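Protein 1A (Cricket paralysis virus, PDB 6C3R) suppresses antiviral RNA interference in insect cells by inhibiting host Argonaute AGO2 and recruiting a cellular ubiquitin ligase that drives its degradation. Local coordinates at residues Phe77-Gln89 with Asn129-Gln141. Sequence-based numbering, arbitrary orientation.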
ATOM      1  N   PHE A  77     -26.895  -4.427  -5.165  1.00 36.74           N
ATOM      2  CA  PHE A  77     -26.017  -5.031  -4.142  1.00 36.68           C
ATOM      3  C   PHE A  77     -24.718  -5.660  -4.665  1.00 36.85           C
ATOM      4  O   PHE A  77     -23.737  -5.766  -3.917  1.00 36.63           O
ATOM      5  CB  PHE A  77     -26.778  -6.048  -3.295  1.00 36.31           C
ATOM      6  CG  PHE A  77     -25.996  -6.568  -2.113  1.00 35.84           C
ATOM      7  CD1 PHE A  77     -25.707  -5.740  -1.028  1.00 35.55           C
ATOM      8  CD2 PHE A  77     -25.552  -7.882  -2.078  1.00 35.43           C
ATOM      9  CE1 PHE A  77     -24.984  -6.221   0.064  1.00 35.10           C
ATOM     10  CE2 PHE A  77     -24.835  -8.358  -0.985  1.00 35.66           C
ATOM     11  CZ  PHE A  77     -24.553  -7.532   0.090  1.00 34.76           C
ATOM     12  N   GLU A  78     -24.705  -6.045  -5.933  1.00 37.52           N
ATOM     13  CA  GLU A  78     -23.531  -6.657  -6.547  1.00 38.58           C
ATOM     14  C   GLU A  78     -22.566  -5.578  -6.998  1.00 37.45           C
ATOM     15  O   GLU A  78     -21.341  -5.717  -6.943  1.00 37.91           O
ATOM     16  CB  GLU A  78     -23.957  -7.515  -7.745  1.00 40.74           C
ATOM     17  CG  GLU A  78     -25.005  -8.576  -7.404  1.00 41.86           C
ATOM     18  CD  GLU A  78     -24.492  -9.615  -6.427  1.00 42.59           C
ATOM     19  OE1 GLU A  78     -25.283 -10.038  -5.569  1.00 43.04           O
ATOM     20  OE2 GLU A  78     -23.297  -9.998  -6.504  1.00 43.95           O
ATOM     21  N   GLU A  79     -23.130  -4.485  -7.457  1.00 37.21           N
ATOM     22  CA  GLU A  79     -22.338  -3.307  -7.759  1.00 36.93           C
ATOM     23  C   GLU A  79     -21.766  -2.678  -6.510  1.00 34.65           C
ATOM     24  O   GLU A  79     -20.678  -2.165  -6.533  1.00 33.23           O
ATOM     25  CB  GLU A  79     -23.183  -2.302  -8.523  1.00 38.01           C
ATOM     26  CG  GLU A  79     -23.555  -2.815  -9.903  1.00 39.40           C
ATOM     27  CD  GLU A  79     -22.342  -2.997 -10.791  1.00 40.18           C
ATOM     28  OE1 GLU A  79     -22.250  -4.031 -11.484  1.00 42.16           O
ATOM     29  OE2 GLU A  79     -21.476  -2.102 -10.803  1.00 41.35           O
ATOM     30  N   TRP A  80     -22.515  -2.725  -5.417  1.00 34.44           N
ATOM     31  CA  TRP A  80     -21.985  -2.320  -4.134  1.00 33.40           C
ATOM     32  C   TRP A  80     -20.791  -3.190  -3.760  1.00 33.32           C
ATOM     33  O   TRP A  80     -19.758  -2.665  -3.333  1.00 33.88           O
ATOM     34  CB  TRP A  80     -23.046  -2.413  -3.057  1.00 32.90           C
ATOM     35  CG  TRP A  80     -22.535  -1.975  -1.700  1.00 32.47           C
ATOM     36  CD1 TRP A  80     -22.413  -0.698  -1.247  1.00 31.75           C
ATOM     37  CD2 TRP A  80     -22.067  -2.819  -0.648  1.00 31.94           C
ATOM     38  NE1 TRP A  80     -21.910  -0.695   0.022  1.00 31.13           N
ATOM     39  CE2 TRP A  80     -21.692  -1.990   0.414  1.00 31.97           C
ATOM     40  CE3 TRP A  80     -21.917  -4.189  -0.510  1.00 32.78           C
ATOM     41  CZ2 TRP A  80     -21.185  -2.499   1.617  1.00 32.80           C
ATOM     42  CZ3 TRP A  80     -21.416  -4.697   0.688  1.00 33.49           C
ATOM     43  CH2 TRP A  80     -21.062  -3.853   1.735  1.00 32.70           C
ATOM     44  N   LYS A  81     -20.931  -4.501  -3.911  1.00 32.79           N
ATOM     45  CA  LYS A  81     -19.843  -5.407  -3.592  1.00 33.04           C
ATOM     46  C   LYS A  81     -18.613  -5.175  -4.418  1.00 32.56           C
ATOM     47  O   LYS A  81     -17.505  -5.291  -3.903  1.00 32.10           O
ATOM     48  CB  LYS A  81     -20.260  -6.843  -3.765  1.00 35.30           C
ATOM     49  CG  LYS A  81     -21.029  -7.387  -2.571  1.00 36.76           C
ATOM     50  CD  LYS A  81     -21.851  -8.601  -2.962  1.00 38.85           C
ATOM     51  CE  LYS A  81     -21.011  -9.739  -3.506  1.00 40.41           C
ATOM     52  NZ  LYS A  81     -21.899 -10.701  -4.225  1.00 43.27           N
ATOM     53  N   GLY A  82     -18.794  -4.868  -5.699  1.00 32.62           N
ATOM     54  CA  GLY A  82     -17.663  -4.543  -6.561  1.00 31.87           C
ATOM     55  C   GLY A  82     -16.888  -3.336  -6.062  1.00 31.13           C
ATOM     56  O   GLY A  82     -15.677  -3.302  -6.192  1.00 32.04           O
ATOM     57  N   LEU A  83     -17.575  -2.345  -5.495  1.00 30.00           N
ATOM     58  CA  LEU A  83     -16.900  -1.198  -4.882  1.00 29.67           C
ATOM     59  C   LEU A  83     -16.074  -1.637  -3.679  1.00 29.45           C
ATOM     60  O   LEU A  83     -14.942  -1.240  -3.519  1.00 30.07           O
ATOM     61  CB  LEU A  83     -17.896  -0.132  -4.417  1.00 29.21           C
ATOM     62  CG  LEU A  83     -18.687   0.697  -5.431  1.00 29.04           C
ATOM     63  CD1 LEU A  83     -19.827   1.430  -4.752  1.00 28.60           C
ATOM     64  CD2 LEU A  83     -17.768   1.674  -6.130  1.00 29.37           C
ATOM     65  N   VAL A  84     -16.636  -2.485  -2.846  1.00 29.36           N
ATOM     66  CA  VAL A  84     -15.875  -3.024  -1.736  1.00 29.62           C
ATOM     67  C   VAL A  84     -14.629  -3.749  -2.249  1.00 30.24           C
ATOM     68  O   VAL A  84     -13.564  -3.639  -1.679  1.00 29.38           O
ATOM     69  CB  VAL A  84     -16.740  -3.950  -0.850  1.00 28.86           C
ATOM     70  CG1 VAL A  84     -15.909  -4.559   0.252  1.00 28.36           C
ATOM     71  CG2 VAL A  84     -17.889  -3.157  -0.245  1.00 29.09           C
ATOM     72  N   TRP A  85     -14.790  -4.511  -3.315  1.00 32.72           N
ATOM     73  CA  TRP A  85     -13.688  -5.256  -3.914  1.00 34.43           C
ATOM     74  C   TRP A  85     -12.566  -4.333  -4.410  1.00 34.03           C
ATOM     75  O   TRP A  85     -11.397  -4.611  -4.205  1.00 33.29           O
ATOM     76  CB  TRP A  85     -14.221  -6.163  -5.038  1.00 36.23           C
ATOM     77  CG  TRP A  85     -13.126  -6.819  -5.817  1.00 38.17           C
ATOM     78  CD1 TRP A  85     -12.864  -6.672  -7.151  1.00 38.63           C
ATOM     79  CD2 TRP A  85     -12.121  -7.694  -5.298  1.00 38.75           C
ATOM     80  NE1 TRP A  85     -11.757  -7.396  -7.489  1.00 39.43           N
ATOM     81  CE2 TRP A  85     -11.283  -8.043  -6.376  1.00 39.92           C
ATOM     82  CE3 TRP A  85     -11.846  -8.220  -4.023  1.00 38.48           C
ATOM     83  CZ2 TRP A  85     -10.183  -8.902  -6.220  1.00 40.30           C
ATOM     84  CZ3 TRP A  85     -10.757  -9.067  -3.863  1.00 38.62           C
ATOM     85  CH2 TRP A  85      -9.939  -9.401  -4.956  1.00 39.94           C
ATOM     86  N   LYS A  86     -12.941  -3.240  -5.057  1.00 34.82           N
ATOM     87  CA  LYS A  86     -11.976  -2.200  -5.443  1.00 35.00           C
ATOM     88  C   LYS A  86     -11.262  -1.535  -4.271  1.00 34.45           C
ATOM     89  O   LYS A  86     -10.090  -1.200  -4.382  1.00 35.27           O
ATOM     90  CB  LYS A  86     -12.646  -1.125  -6.254  1.00 34.91           C
ATOM     91  CG  LYS A  86     -12.942  -1.541  -7.667  1.00 36.23           C
ATOM     92  CD  LYS A  86     -13.996  -0.608  -8.228  1.00 37.57           C
ATOM     93  CE  LYS A  86     -14.159  -0.760  -9.717  1.00 39.30           C
ATOM     94  NZ  LYS A  86     -15.478  -0.172 -10.092  1.00 40.89           N
ATOM     95  N   PHE A  87     -11.985  -1.300  -3.184  1.00 34.39           N
ATOM     96  CA  PHE A  87     -11.392  -0.816  -1.942  1.00 33.92           C
ATOM     97  C   PHE A  87     -10.384  -1.831  -1.440  1.00 35.02           C
ATOM     98  O   PHE A  87      -9.241  -1.487  -1.211  1.00 36.11           O
ATOM     99  CB  PHE A  87     -12.462  -0.563  -0.875  1.00 32.85           C
ATOM    100  CG  PHE A  87     -11.921   0.008   0.394  1.00 31.99           C
ATOM    101  CD1 PHE A  87     -11.478  -0.826   1.412  1.00 32.20           C
ATOM    102  CD2 PHE A  87     -11.839   1.380   0.573  1.00 32.21           C
ATOM    103  CE1 PHE A  87     -10.946  -0.315   2.596  1.00 31.91           C
ATOM    104  CE2 PHE A  87     -11.334   1.905   1.756  1.00 33.15           C
ATOM    105  CZ  PHE A  87     -10.866   1.050   2.767  1.00 32.50           C
ATOM    106  N   VAL A  88     -10.827  -3.068  -1.266  1.00 37.23           N
ATOM    107  CA  VAL A  88      -9.980  -4.180  -0.842  1.00 39.54           C
ATOM    108  C   VAL A  88      -8.741  -4.314  -1.745  1.00 41.94           C
ATOM    109  O   VAL A  88      -7.645  -4.448  -1.242  1.00 41.92           O
ATOM    110  CB  VAL A  88     -10.800  -5.492  -0.791  1.00 40.87           C
ATOM    111  CG1 VAL A  88      -9.923  -6.727  -0.836  1.00 42.61           C
ATOM    112  CG2 VAL A  88     -11.651  -5.533   0.473  1.00 41.17           C
ATOM    113  N   GLN A  89      -8.906  -4.250  -3.065  1.00 45.06           N
ATOM    114  CA  GLN A  89      -7.749  -4.239  -3.978  1.00 47.65           C
ATOM    115  C   GLN A  89      -6.790  -3.075  -3.687  1.00 47.81           C
ATOM    116  O   GLN A  89      -5.582  -3.259  -3.613  1.00 48.03           O
ATOM    117  CB  GLN A  89      -8.184  -4.154  -5.442  1.00 50.07           C
ATOM    118  CG  GLN A  89      -8.660  -5.472  -6.022  1.00 53.72           C
ATOM    119  CD  GLN A  89      -8.900  -5.428  -7.536  1.00 57.93           C
ATOM    120  OE1 GLN A  89      -9.218  -6.461  -8.146  1.00 61.25           O
ATOM    121  NE2 GLN A  89      -8.749  -4.243  -8.155  1.00 57.91           N
ATOM    122  N   ASN A 129      -7.054 -13.746   0.608  1.00 60.85           N
ATOM    123  CA  ASN A 129      -7.331 -13.006  -0.630  1.00 62.37           C
ATOM    124  C   ASN A 129      -8.249 -13.794  -1.566  1.00 59.78           C
ATOM    125  O   ASN A 129      -9.193 -13.260  -2.141  1.00 56.38           O
ATOM    126  CB  ASN A 129      -6.025 -12.684  -1.383  1.00 66.64           C
ATOM    127  CG  ASN A 129      -5.089 -11.770  -0.598  1.00 70.93           C
ATOM    128  OD1 ASN A 129      -5.500 -11.119   0.362  1.00 74.12           O
ATOM    129  ND2 ASN A 129      -3.816 -11.719  -1.009  1.00 74.02           N
ATOM    130  N   ASP A 130      -7.960 -15.078  -1.702  1.00 60.35           N
ATOM    131  CA  ASP A 130      -8.660 -15.927  -2.655  1.00 61.78           C
ATOM    132  C   ASP A 130     -10.118 -16.125  -2.279  1.00 59.28           C
ATOM    133  O   ASP A 130     -10.995 -16.081  -3.151  1.00 57.89           O
ATOM    134  CB  ASP A 130      -7.940 -17.261  -2.775  1.00 66.12           C
ATOM    135  CG  ASP A 130      -6.509 -17.094  -3.227  1.00 69.46           C
ATOM    136  OD1 ASP A 130      -6.325 -16.882  -4.440  1.00 72.31           O
ATOM    137  OD2 ASP A 130      -5.584 -17.129  -2.374  1.00 71.68           O
ATOM    138  N   GLU A 131     -10.370 -16.320  -0.983  1.00 56.70           N
ATOM    139  CA  GLU A 131     -11.741 -16.379  -0.464  1.00 56.02           C
ATOM    140  C   GLU A 131     -12.478 -15.053  -0.630  1.00 53.44           C
ATOM    141  O   GLU A 131     -13.642 -15.027  -1.027  1.00 51.93           O
ATOM    142  CB  GLU A 131     -11.756 -16.752   1.019  1.00 56.33           C
ATOM    143  CG  GLU A 131     -13.164 -17.014   1.557  1.00 55.44           C
ATOM    144  CD  GLU A 131     -13.196 -17.224   3.049  1.00 55.14           C
ATOM    145  OE1 GLU A 131     -12.117 -17.331   3.670  1.00 54.04           O
ATOM    146  OE2 GLU A 131     -14.317 -17.255   3.602  1.00 56.41           O
ATOM    147  N   CYS A 132     -11.790 -13.976  -0.273  1.00 51.46           N
ATOM    148  CA  CYS A 132     -12.279 -12.617  -0.458  1.00 50.06           C
ATOM    149  C   CYS A 132     -12.712 -12.291  -1.884  1.00 49.26           C
ATOM    150  O   CYS A 132     -13.757 -11.694  -2.093  1.00 48.86           O
ATOM    151  CB  CYS A 132     -11.203 -11.627  -0.038  1.00 50.05           C
ATOM    152  SG  CYS A 132     -11.820  -9.951  -0.074  1.00 51.20           S
ATOM    153  N   ARG A 133     -11.903 -12.674  -2.863  1.00 50.62           N
ATOM    154  CA  ARG A 133     -12.251 -12.461  -4.266  1.00 51.03           C
ATOM    155  C   ARG A 133     -13.528 -13.211  -4.647  1.00 48.91           C
ATOM    156  O   ARG A 133     -14.360 -12.682  -5.385  1.00 49.39           O
ATOM    157  CB  ARG A 133     -11.081 -12.846  -5.186  1.00 54.27           C
ATOM    158  CG  ARG A 133     -11.388 -12.727  -6.679  1.00 58.15           C
ATOM    159  CD  ARG A 133     -10.135 -12.640  -7.554  1.00 61.84           C
ATOM    160  NE  ARG A 133      -9.186 -13.746  -7.331  1.00 65.58           N
ATOM    161  CZ  ARG A 133      -8.002 -13.664  -6.699  1.00 68.06           C
ATOM    162  NH1 ARG A 133      -7.541 -12.516  -6.187  1.00 69.61           N
ATOM    163  NH2 ARG A 133      -7.253 -14.758  -6.575  1.00 69.47           N
ATOM    164  N   ALA A 134     -13.685 -14.426  -4.137  1.00 47.13           N
ATOM    165  CA  ALA A 134     -14.860 -15.236  -4.442  1.00 46.71           C
ATOM    166  C   ALA A 134     -16.110 -14.671  -3.778  1.00 45.13           C
ATOM    167  O   ALA A 134     -17.174 -14.558  -4.401  1.00 43.44           O
ATOM    168  CB  ALA A 134     -14.628 -16.675  -4.005  1.00 48.14           C
ATOM    169  N   PHE A 135     -15.953 -14.308  -2.510  1.00 44.41           N
ATOM    170  CA  PHE A 135     -17.001 -13.670  -1.721  1.00 43.82           C
ATOM    171  C   PHE A 135     -17.547 -12.393  -2.343  1.00 43.68           C
ATOM    172  O   PHE A 135     -18.763 -12.198  -2.371  1.00 45.08           O
ATOM    173  CB  PHE A 135     -16.491 -13.364  -0.314  1.00 43.24           C
ATOM    174  CG  PHE A 135     -17.549 -12.826   0.616  1.00 42.99           C
ATOM    175  CD1 PHE A 135     -18.672 -13.586   0.925  1.00 43.49           C
ATOM    176  CD2 PHE A 135     -17.410 -11.576   1.199  1.00 41.87           C
ATOM    177  CE1 PHE A 135     -19.637 -13.101   1.778  1.00 43.46           C
ATOM    178  CE2 PHE A 135     -18.371 -11.087   2.057  1.00 42.33           C
ATOM    179  CZ  PHE A 135     -19.489 -11.852   2.353  1.00 43.03           C
ATOM    180  N   LEU A 136     -16.665 -11.533  -2.827  1.00 44.05           N
ATOM    181  CA  LEU A 136     -17.081 -10.267  -3.459  1.00 46.48           C
ATOM    182  C   LEU A 136     -17.345 -10.297  -4.987  1.00 50.74           C
ATOM    183  O   LEU A 136     -17.677  -9.254  -5.562  1.00 50.02           O
ATOM    184  CB  LEU A 136     -16.070  -9.156  -3.131  1.00 44.03           C
ATOM    185  CG  LEU A 136     -15.812  -8.864  -1.646  1.00 42.41           C
ATOM    186  CD1 LEU A 136     -14.702  -7.826  -1.525  1.00 40.70           C
ATOM    187  CD2 LEU A 136     -17.075  -8.411  -0.909  1.00 41.04           C
ATOM    188  N   ARG A 137     -17.224 -11.458  -5.637  1.00 57.30           N
ATOM    189  CA  ARG A 137     -17.470 -11.535  -7.084  1.00 63.58           C
ATOM    190  C   ARG A 137     -18.911 -11.184  -7.432  1.00 66.84           C
ATOM    191  O   ARG A 137     -19.848 -11.625  -6.763  1.00 68.08           O
ATOM    192  CB  ARG A 137     -17.143 -12.909  -7.667  1.00 66.60           C
ATOM    193  CG  ARG A 137     -17.384 -12.967  -9.174  1.00 69.47           C
ATOM    194  CD  ARG A 137     -16.555 -14.015  -9.895  1.00 72.54           C
ATOM    195  NE  ARG A 137     -15.188 -13.577 -10.209  1.00 74.91           N
ATOM    196  CZ  ARG A 137     -14.069 -13.937  -9.567  1.00 75.06           C
ATOM    197  NH1 ARG A 137     -14.094 -14.774  -8.520  1.00 76.18           N
ATOM    198  NH2 ARG A 137     -12.898 -13.447  -9.980  1.00 72.61           N
ATOM    199  N   LYS A 138     -19.068 -10.394  -8.490  1.00 70.75           N
ATOM    200  CA  LYS A 138     -20.372  -9.906  -8.907  1.00 75.24           C
ATOM    201  C   LYS A 138     -21.220 -10.996  -9.546  1.00 79.52           C
ATOM    202  O   LYS A 138     -21.260 -11.135 -10.770  1.00 82.50           O
ATOM    203  CB  LYS A 138     -20.226  -8.745  -9.888  1.00 76.66           C
ATOM    204  CG  LYS A 138     -19.561  -7.514  -9.308  1.00 77.41           C
ATOM    205  CD  LYS A 138     -19.940  -6.264 -10.092  1.00 79.19           C
ATOM    206  CE  LYS A 138     -19.505  -6.331 -11.549  1.00 81.19           C
ATOM    207  NZ  LYS A 138     -19.976  -5.141 -12.304  1.00 82.89           N
ATOM    208  N   ARG A 139     -21.916 -11.751  -8.706  1.00 83.22           N
ATOM    209  CA  ARG A 139     -22.972 -12.657  -9.159  1.00 86.80           C
ATOM    210  C   ARG A 139     -24.102 -11.872  -9.839  1.00 89.11           C
ATOM    211  O   ARG A 139     -24.191 -10.659  -9.705  1.00 86.94           O
ATOM    212  CB  ARG A 139     -23.520 -13.450  -7.970  1.00 89.19           C
ATOM    213  CG  ARG A 139     -22.512 -14.448  -7.412  1.00 93.04           C
ATOM    214  CD  ARG A 139     -22.714 -14.741  -5.935  1.00 94.60           C
ATOM    215  NE  ARG A 139     -21.655 -15.618  -5.410  1.00 97.87           N
ATOM    216  CZ  ARG A 139     -20.440 -15.231  -4.999  1.00 98.91           C
ATOM    217  NH1 ARG A 139     -20.061 -13.948  -5.034  1.00 98.32           N
ATOM    218  NH2 ARG A 139     -19.583 -16.148  -4.538  1.00 99.44           N
ATOM    219  N   THR A 140     -24.947 -12.562 -10.595  1.00 96.13           N
ATOM    220  CA  THR A 140     -26.122 -11.913 -11.192  1.00 99.79           C
ATOM    221  C   THR A 140     -27.210 -11.621 -10.147  1.00101.79           C
ATOM    222  O   THR A 140     -27.747 -10.507 -10.106  1.00101.73           O
ATOM    223  CB  THR A 140     -26.699 -12.708 -12.387  1.00102.09           C
ATOM    224  OG1 THR A 140     -27.654 -11.894 -13.078  1.00103.41           O
ATOM    225  CG2 THR A 140     -27.362 -14.027 -11.964  1.00102.68           C
ATOM    226  N   GLN A 141     -27.494 -12.611  -9.293  1.00102.87           N
ATOM    227  CA  GLN A 141     -28.580 -12.541  -8.313  1.00 99.52           C
ATOM    228  C   GLN A 141     -28.127 -13.160  -6.998  1.00 94.77           C
ATOM    229  O   GLN A 141     -28.779 -12.992  -5.976  1.00 91.48           O
ATOM    230  CB  GLN A 141     -29.814 -13.274  -8.850  1.00100.75           C
ATOM    231  CG  GLN A 141     -31.124 -12.916  -8.154  1.00 99.86           C
ATOM    232  CD  GLN A 141     -32.342 -13.519  -8.842  1.00 97.98           C
ATOM    233  OE1 GLN A 141     -32.237 -14.518  -9.556  1.00 98.11           O
ATOM    234  NE2 GLN A 141     -33.506 -12.913  -8.630  1.00 94.69           N
TER
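K81 reaches across from helix 77-90 to the place where helix 129-136 gives way to the C-terminal tail. Its chain bends at chi3 (60°), which brings NZ to E78 OE2 at 2.8 Å, a salt bridge that meets the carboxylate on its syn side, somewhat out of its plane; the same NZ gives a weak hydrogen bond to R137 O, 3.4 Å away. The ammonium thus links a carboxylate of its own helix to a carbonyl of the tail. E78 OE2 also lies 3.1 Å from R139 N. R139, its chain extended from CG to NE, reaches A134 O near the end of the helix, to which NH1 and NH2 both donate end-on at 3.0 and 2.9 Å. NH1 comes nearly along the C=O axis, whereas NH2 sits above the carbonyl plane; the side chain is poorly ordered, so this grip may be loose. A separate salt bridge joins K138 NZ to E79 OE1 (2.7 Å), with the lysine's CG and CD packed beside E78 O.

Deeper in, the contact turns apolar. L136 is a knob among K81, V84, W85 and V88, its CD1 3.8 Å from W85 CE3. C132 SG meets the W85 ring at its edge and touches V88 CG1, while the aliphatic part of R133 runs past CH2 and CZ2 of the indole. R133, involved in inhibiting stress granule formation, pairs its NH2 with D130 OD1. W119 of helix 117-123 touches both K81 and L136. Overall this is a near-antiparallel helix pair, the axes of the two segments coming within 9.9 Å at an angle of 156°, with L136 as a knob in a hole of the other helix, extended by a salt-bridged C-terminal tail.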